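Local coordinates for protein alpha-amylase (Eisenia fetida, PDB 6M4K) that probably catalyses the endohydrolysis of alpha-1,4-glucosidic linkages in starch-like polysaccharides, as a calcium-binding alpha-amylase of glycoside hydrolase family 13, at residues Arg16-His21 / Val340-Ser345; Asn41-Gln46 / Gly95-Val100; Thr257-Gly262 / Leu296-Asn301. All coordinates share one frame; numbering follows the deposited sequence.

Contact 1 of 3, residues Arg16-His21 / Val340-Ser345; sequences RDVIVH and VRLMSS
Val340 meets Val18 and Ile19 where strand 339-344, the last of the GH13 (beta/alpha)8 barrel, lies alongside the first, 19-22, and closes the cylinder; the short segments run parallel at 31°. Val340 O accepts from Ile19 N at 3.1 Å, in the carbonyl plane. Val340 N donates to a water that in turn donates to Asp17 OD2, an oxygen also bonded to His398 NE2. Arg341 pairs with Ile19 on the inner face: Ile19 CG1, set between its backbone N and carbonyl carbon (chi1 64°), rests 3.7 Å from Arg341 CB. The rest of the arginine passes His21 CB and ends at Gln46 OE1, which accepts from NH1, while Phe298 provides a cation-pi partner. Leu342 is gripped through its backbone, N to Ile19 O at 2.8 Å and O from His21 N at 2.9 Å. Leu342 CG touches Val18 CG1 at 3.9 Å, and Met391 and Val395 of helix 389-401 cover the leucine on the outer face. Met343 and His21 run alongside each other in the same direction; the methionine chain bends at chi2 (62°), and Met343 SD approaches the imidazole obliquely, 3.7 Å from His21 ND1. At Ser344 the pairing fades: its N makes a weak bond to His21 O (3.0 Å), its CB lies 3.8 Å from Val20 CG1, and its OG turns to His386 ND1. The chemistry is divided by face. Backbone amides hold the seam, valines and leucine seal it against the helices, and the inward side mixes Ile19 and Met343 with the arginine and histidine; the Gln46 amide oxygen and the Phe298 ring would both be expected to help stabilise the arginine's positive charge in this buried setting.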
# COMPACT_ATOMS: atom_id res chain seq x y z
N ARG A 16 -9.45 -0.84 -14.62
CA ARG A 16 -8.35 -1.04 -13.68
C ARG A 16 -8.45 -0.01 -12.56
O ARG A 16 -8.87 1.13 -12.77
CB ARG A 16 -7.00 -0.89 -14.38
CG ARG A 16 -6.89 -1.78 -15.59
CD ARG A 16 -5.55 -1.71 -16.25
NE ARG A 16 -5.53 -2.54 -17.45
CZ ARG A 16 -4.57 -2.53 -18.37
NH1 ARG A 16 -3.52 -1.73 -18.24
NH2 ARG A 16 -4.66 -3.34 -19.43
N ASP A 17 -8.04 -0.42 -11.36
CA ASP A 17 -8.19 0.45 -10.19
C ASP A 17 -7.19 0.15 -9.07
O ASP A 17 -6.65 1.07 -8.46
CB ASP A 17 -9.64 0.31 -9.68
CG ASP A 17 -10.00 1.34 -8.64
OD1 ASP A 17 -9.75 2.55 -8.87
OD2 ASP A 17 -10.56 0.96 -7.59
N VAL A 18 -6.95 -1.12 -8.77
CA VAL A 18 -6.18 -1.52 -7.59
C VAL A 18 -4.70 -1.36 -7.88
O VAL A 18 -4.23 -1.63 -8.99
CB VAL A 18 -6.54 -2.97 -7.23
CG1 VAL A 18 -5.66 -3.49 -6.10
CG2 VAL A 18 -8.00 -3.08 -6.85
N ILE A 19 -3.94 -0.91 -6.89
CA ILE A 19 -2.50 -0.79 -7.05
C ILE A 19 -1.77 -1.77 -6.13
O ILE A 19 -2.35 -2.34 -5.20
CB ILE A 19 -2.02 0.66 -6.86
CG1 ILE A 19 -2.27 1.12 -5.43
CG2 ILE A 19 -2.74 1.59 -7.86
CD1 ILE A 19 -1.61 2.44 -5.09
N VAL A 20 -0.49 -2.00 -6.43
CA VAL A 20 0.31 -3.02 -5.74
C VAL A 20 1.63 -2.39 -5.31
O VAL A 20 2.30 -1.73 -6.11
CB VAL A 20 0.58 -4.24 -6.64
CG1 VAL A 20 1.44 -5.27 -5.89
CG2 VAL A 20 -0.71 -4.86 -7.12
N HIS A 21 2.04 -2.65 -4.07
CA HIS A 21 3.37 -2.23 -3.62
C HIS A 21 4.35 -3.36 -3.88
O HIS A 21 4.33 -4.37 -3.18
CB HIS A 21 3.33 -1.92 -2.13
CG HIS A 21 4.62 -1.37 -1.61
ND1 HIS A 21 4.90 -1.30 -0.26
CD2 HIS A 21 5.68 -0.83 -2.25
CE1 HIS A 21 6.09 -0.75 -0.09
NE2 HIS A 21 6.58 -0.46 -1.28
N VAL A 340 -7.67 1.03 -3.09
CA VAL A 340 -7.08 -0.19 -2.51
C VAL A 340 -5.67 -0.42 -3.04
O VAL A 340 -5.44 -0.45 -4.26
CB VAL A 340 -7.95 -1.41 -2.80
CG1 VAL A 340 -7.25 -2.68 -2.29
CG2 VAL A 340 -9.33 -1.25 -2.17
N ARG A 341 -4.72 -0.61 -2.12
CA ARG A 341 -3.37 -1.02 -2.42
C ARG A 341 -3.13 -2.39 -1.78
O ARG A 341 -3.44 -2.58 -0.59
CB ARG A 341 -2.36 -0.01 -1.87
CG ARG A 341 -0.90 -0.36 -2.15
CD ARG A 341 0.06 0.59 -1.45
NE ARG A 341 -0.02 0.47 0.00
CZ ARG A 341 0.44 1.37 0.88
NH1 ARG A 341 1.03 2.47 0.45
NH2 ARG A 341 0.31 1.16 2.19
N LEU A 342 -2.61 -3.33 -2.55
CA LEU A 342 -2.18 -4.63 -2.03
C LEU A 342 -0.68 -4.63 -1.80
O LEU A 342 0.09 -4.25 -2.69
CB LEU A 342 -2.52 -5.75 -3.01
CG LEU A 342 -3.95 -5.88 -3.51
CD1 LEU A 342 -4.14 -7.19 -4.26
CD2 LEU A 342 -4.94 -5.79 -2.37
N MET A 343 -0.26 -5.08 -0.63
CA MET A 343 1.15 -5.32 -0.37
C MET A 343 1.63 -6.52 -1.18
O MET A 343 0.90 -7.49 -1.40
CB MET A 343 1.32 -5.62 1.13
CG MET A 343 2.74 -5.90 1.58
SD MET A 343 3.77 -4.45 1.27
CE MET A 343 5.37 -5.15 1.67
N SER A 344 2.88 -6.45 -1.63
CA SER A 344 3.56 -7.61 -2.21
C SER A 344 4.92 -7.74 -1.54
O SER A 344 5.74 -6.82 -1.62
CB SER A 344 3.69 -7.48 -3.73
OG SER A 344 3.99 -8.76 -4.30
N SER A 345 5.13 -8.87 -0.87
CA SER A 345 6.18 -9.00 0.14
C SER A 345 7.28 -9.98 -0.26
O SER A 345 7.14 -10.79 -1.19
CB SER A 345 5.58 -9.52 1.45
OG SER A 345 4.45 -8.76 1.83
O HOH W 1 -10.00 0.91 -4.84

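Contact 2 of 3, residues Asn41-Gln46 / Gly95-Val100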
# COMPACT_ATOMS: atom_id res chain seq x y z
N ASN A 41 -5.50 -6.63 -14.87
CA ASN A 41 -6.27 -5.41 -14.68
C ASN A 41 -6.03 -4.75 -13.33
O ASN A 41 -6.95 -4.23 -12.69
CB ASN A 41 -7.75 -5.60 -15.03
CG ASN A 41 -7.93 -5.76 -16.51
OD1 ASN A 41 -7.57 -4.86 -17.27
ND2 ASN A 41 -8.41 -6.91 -16.94
N TYR A 42 -4.77 -4.75 -12.91
CA TYR A 42 -4.30 -3.84 -11.88
C TYR A 42 -3.95 -2.50 -12.53
O TYR A 42 -3.54 -2.45 -13.70
CB TYR A 42 -3.05 -4.41 -11.22
CG TYR A 42 -3.27 -5.56 -10.27
CD1 TYR A 42 -3.51 -5.33 -8.93
CD2 TYR A 42 -3.21 -6.88 -10.71
CE1 TYR A 42 -3.67 -6.38 -8.02
CE2 TYR A 42 -3.38 -7.95 -9.80
CZ TYR A 42 -3.60 -7.67 -8.47
OH TYR A 42 -3.76 -8.69 -7.55
N CYS A 43 -4.09 -1.42 -11.77
CA CYS A 43 -3.87 -0.08 -12.34
C CYS A 43 -2.43 0.42 -12.24
O CYS A 43 -2.02 1.24 -13.08
CB CYS A 43 -4.76 0.94 -11.63
SG CYS A 43 -4.43 2.70 -12.08
N GLY A 44 -1.67 0.01 -11.24
CA GLY A 44 -0.38 0.64 -11.05
C GLY A 44 0.39 0.01 -9.91
O GLY A 44 -0.10 -0.87 -9.19
N VAL A 45 1.61 0.52 -9.73
CA VAL A 45 2.62 -0.06 -8.84
C VAL A 45 3.25 1.05 -8.02
O VAL A 45 3.71 2.05 -8.57
CB VAL A 45 3.73 -0.75 -9.66
CG1 VAL A 45 4.87 -1.21 -8.73
CG2 VAL A 45 3.16 -1.91 -10.42
N GLN A 46 3.30 0.86 -6.70
CA GLN A 46 4.13 1.69 -5.85
C GLN A 46 5.52 1.08 -5.79
O GLN A 46 5.67 -0.10 -5.45
CB GLN A 46 3.55 1.75 -4.44
CG GLN A 46 4.29 2.66 -3.50
CD GLN A 46 3.73 2.59 -2.12
OE1 GLN A 46 2.53 2.81 -1.92
NE2 GLN A 46 4.57 2.26 -1.14
N GLY A 95 -0.24 0.62 -19.79
CA GLY A 95 -1.33 1.12 -18.99
C GLY A 95 -1.27 0.73 -17.53
O GLY A 95 -2.32 0.59 -16.89
N VAL A 96 -0.07 0.52 -17.00
CA VAL A 96 0.15 0.21 -15.58
C VAL A 96 1.11 1.28 -15.08
O VAL A 96 2.26 1.35 -15.53
CB VAL A 96 0.72 -1.20 -15.39
CG1 VAL A 96 0.98 -1.45 -13.91
CG2 VAL A 96 -0.25 -2.24 -15.93
N TYR A 97 0.64 2.13 -14.17
CA TYR A 97 1.37 3.35 -13.84
C TYR A 97 2.26 3.18 -12.61
O TYR A 97 2.17 2.19 -11.88
CB TYR A 97 0.39 4.52 -13.73
CG TYR A 97 -0.37 4.67 -15.04
CD1 TYR A 97 0.32 4.78 -16.25
CD2 TYR A 97 -1.75 4.59 -15.08
CE1 TYR A 97 -0.35 4.87 -17.45
CE2 TYR A 97 -2.44 4.69 -16.29
CZ TYR A 97 -1.72 4.83 -17.46
OH TYR A 97 -2.41 4.91 -18.65
N ILE A 98 3.13 4.16 -12.39
CA ILE A 98 4.20 4.08 -11.40
C ILE A 98 4.03 5.20 -10.38
O ILE A 98 3.99 6.39 -10.74
CB ILE A 98 5.59 4.18 -12.06
CG1 ILE A 98 5.79 3.04 -13.07
CG2 ILE A 98 6.70 4.18 -11.01
CD1 ILE A 98 5.79 1.64 -12.46
N TYR A 99 3.97 4.83 -9.10
CA TYR A 99 3.94 5.78 -8.00
C TYR A 99 5.22 5.62 -7.20
O TYR A 99 5.55 4.52 -6.74
CB TYR A 99 2.71 5.53 -7.11
CG TYR A 99 1.47 5.41 -7.94
CD1 TYR A 99 0.94 6.51 -8.60
CD2 TYR A 99 0.87 4.18 -8.15
CE1 TYR A 99 -0.19 6.39 -9.41
CE2 TYR A 99 -0.25 4.04 -8.96
CZ TYR A 99 -0.77 5.15 -9.58
OH TYR A 99 -1.88 5.02 -10.38
N VAL A 100 5.96 6.70 -7.06
CA VAL A 100 7.25 6.68 -6.40
C VAL A 100 7.08 6.91 -4.91
O VAL A 100 6.39 7.84 -4.48
CB VAL A 100 8.18 7.74 -7.03
CG1 VAL A 100 9.33 8.08 -6.09
CG2 VAL A 100 8.69 7.23 -8.37
O HOH W 2 -4.28 1.70 -15.32
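The second and third barrel strands, 44-47 and 97-102, are joined through helix 81-93 in a beta-alpha-beta crossover, and here Gly44 to Gln46 pair in parallel with Tyr97 to Tyr99. Cys43 O accepts from Tyr97 N on a lone pair at 3.0 Å and also takes a bond from a water (3.2 Å) that reaches Gly95 O. Val45 sits between the next two bonds, its N giving to Tyr97 O at 2.8 Å and its O receiving Tyr99 N at 2.8 Å. On the inner face, the Tyr99 ring leans back along the neighbouring strand. With CG anti to the carbonyl carbon (chi1 -48°), Tyr99 CD2 comes 3.6 Å from Val45 O and Tyr99 CE2 reaches Gly44 CA at 4.0 Å; a side chain on Gly44 would collide with CE2. Tyr99 OH ends 3.8 Å from Cys43 SG, whose disulfide partner is Cys12. Away from the barrel interior, Val45 CG2 touches Val96 CG1 at 4.1 Å, with Leu37 and Ala38 of helix 27-39 packed against these valines. Gly95, at positive phi, ends helix 81-93 in a Schellman motif just before strand 97-102, completing a crossover between neighbouring parallel strands, the repeating step of the (beta/alpha)8 barrel.

Contact 3 of 3, residues Thr257-Gly262 / Leu296-Asn301; sequences TEFKHG and LVFIDN
Thr257 and Leu296 form the parallel bridge between strands 255-257 and 295-297, two members of a beta-alpha-beta unit of the TIM barrel, and helix 259-270 starts right after the bridge. One backbone bond crosses, Glu258 N to Leu296 O at 2.9 Å. Glu258 is also the N-cap of the helix: Lys260 N donates to Glu258 OE2 at 2.9 Å, reaching it from above the carboxylate plane, and OE1 takes Leu290 N. Aromatic contacts come next. Phe298 CG lies between its backbone N and carbonyl carbon (chi1 50°), which brings the ring back toward Phe259 although its CB points away. Phe298 drives its edge into the face of Phe259, a T-shaped pair with planes at 85° and CZ over the ring centre. Asn301 ND2 meets the edge of the same ring, 3.5 Å from Phe259 CZ, while Asn301 OD1 accepts from Asn304 N. Over the imidazole of His261 sits Val297 CB, 3.5 Å from the centroid in a CH-pi contact, while NE2 bonds to Glu332 OE1. With an alanine in place of His261, Val297 is likely to lose the flat surface it packs on and Glu332 its imidazole partner. Waters complete the joint beside Gly262, where a side chain would clash with Ile299 O. One accepts from Gly262 N at 2.8 Å and donates to both Glu258 O and Phe298 O.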
# COMPACT_ATOMS: atom_id res chain seq x y z
N THR A 257 -3.12 7.82 3.62
CA THR A 257 -3.17 6.44 4.09
C THR A 257 -4.06 6.35 5.32
O THR A 257 -3.84 7.04 6.32
CB THR A 257 -1.76 6.00 4.51
OG1 THR A 257 -1.24 6.94 5.47
CG2 THR A 257 -0.82 5.93 3.32
N GLU A 258 -5.04 5.44 5.28
CA GLU A 258 -5.92 5.24 6.43
C GLU A 258 -5.46 3.98 7.19
O GLU A 258 -5.89 2.86 6.88
CB GLU A 258 -7.37 5.17 5.99
CG GLU A 258 -8.38 4.90 7.12
CD GLU A 258 -8.21 5.83 8.32
OE1 GLU A 258 -9.08 6.72 8.52
OE2 GLU A 258 -7.23 5.67 9.07
N PHE A 259 -4.58 4.18 8.17
CA PHE A 259 -4.11 3.05 8.96
C PHE A 259 -5.19 2.46 9.87
O PHE A 259 -5.06 1.31 10.31
CB PHE A 259 -2.88 3.46 9.77
CG PHE A 259 -1.61 3.51 8.96
CD1 PHE A 259 -1.28 4.64 8.21
CD2 PHE A 259 -0.77 2.41 8.91
CE1 PHE A 259 -0.12 4.68 7.45
CE2 PHE A 259 0.39 2.44 8.15
CZ PHE A 259 0.71 3.56 7.42
N LYS A 260 -6.26 3.20 10.15
CA LYS A 260 -7.34 2.60 10.94
C LYS A 260 -8.00 1.45 10.20
O LYS A 260 -8.54 0.54 10.83
CB LYS A 260 -8.40 3.65 11.31
CG LYS A 260 -7.88 4.75 12.22
CD LYS A 260 -8.89 5.90 12.31
CE LYS A 260 -8.38 7.03 13.20
NZ LYS A 260 -9.32 8.19 13.17
N HIS A 261 -7.98 1.49 8.87
CA HIS A 261 -8.66 0.48 8.06
C HIS A 261 -8.08 -0.91 8.32
O HIS A 261 -8.81 -1.85 8.67
CB HIS A 261 -8.53 0.93 6.60
CG HIS A 261 -8.90 -0.08 5.57
ND1 HIS A 261 -10.11 -0.05 4.90
CD2 HIS A 261 -8.18 -1.08 5.01
CE1 HIS A 261 -10.12 -1.01 3.99
NE2 HIS A 261 -8.96 -1.65 4.04
N GLY A 262 -6.77 -1.06 8.19
CA GLY A 262 -6.15 -2.36 8.43
C GLY A 262 -6.16 -2.75 9.89
O GLY A 262 -6.23 -3.94 10.23
N LEU A 296 -6.44 6.12 1.07
CA LEU A 296 -5.69 5.02 0.49
C LEU A 296 -5.71 3.92 1.54
O LEU A 296 -5.30 4.15 2.68
CB LEU A 296 -4.27 5.49 0.20
CG LEU A 296 -3.26 4.67 -0.60
CD1 LEU A 296 -2.76 3.44 0.17
CD2 LEU A 296 -3.75 4.29 -2.01
N VAL A 297 -6.23 2.74 1.18
CA VAL A 297 -6.51 1.68 2.14
C VAL A 297 -5.71 0.43 1.77
O VAL A 297 -5.32 0.23 0.62
CB VAL A 297 -8.02 1.37 2.29
CG1 VAL A 297 -8.78 2.64 2.65
CG2 VAL A 297 -8.60 0.76 1.03
N PHE A 298 -5.49 -0.41 2.78
CA PHE A 298 -4.59 -1.56 2.65
C PHE A 298 -4.68 -2.38 3.93
O PHE A 298 -4.92 -1.83 5.01
CB PHE A 298 -3.13 -1.12 2.41
CG PHE A 298 -2.65 -0.09 3.39
CD1 PHE A 298 -2.95 1.25 3.21
CD2 PHE A 298 -1.94 -0.45 4.53
CE1 PHE A 298 -2.56 2.21 4.13
CE2 PHE A 298 -1.52 0.52 5.45
CZ PHE A 298 -1.84 1.86 5.25
N ILE A 299 -4.48 -3.69 3.80
CA ILE A 299 -4.48 -4.56 4.97
C ILE A 299 -3.19 -4.42 5.77
O ILE A 299 -3.22 -4.31 7.01
CB ILE A 299 -4.76 -6.02 4.56
CG1 ILE A 299 -6.13 -6.11 3.87
CG2 ILE A 299 -4.68 -6.96 5.78
CD1 ILE A 299 -7.30 -5.53 4.67
N ASP A 300 -2.05 -4.41 5.08
CA ASP A 300 -0.75 -4.24 5.73
C ASP A 300 0.15 -3.44 4.80
O ASP A 300 -0.13 -3.30 3.60
CB ASP A 300 -0.10 -5.58 6.17
CG ASP A 300 0.32 -6.47 5.00
OD1 ASP A 300 -0.30 -6.42 3.92
OD2 ASP A 300 1.27 -7.27 5.19
N ASN A 301 1.23 -2.90 5.36
CA ASN A 301 2.29 -2.26 4.59
C ASN A 301 3.64 -2.81 5.06
O ASN A 301 3.71 -3.70 5.92
CB ASN A 301 2.20 -0.73 4.62
CG ASN A 301 2.70 -0.12 5.92
OD1 ASN A 301 2.95 -0.83 6.90
ND2 ASN A 301 2.87 1.20 5.93
O HOH W 3 -4.68 0.26 6.79
O HOH W 4 -4.57 -5.92 8.97

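In the fold
From the N terminus, the chain first lays down 16-21, whose partner 340-345 comes after 318 intervening residues, so contact 1 closes the longest loop and joins the barrel's first and eighth strands. Contacts 2 and 3 are nested inside that loop and follow one another in series: 95-100 returns to 41-46 to pair strands two and three, and later 296-301 returns to 257-262 to join strands six and seven. Contact 1 touches both through probable hydrogen bonds, Val18 O with Cys43 N on one side and Arg341 N with Val297 O on the other, whereas contacts 2 and 3 do not touch, their nearest atoms about 6 Å apart within the same closed sheet.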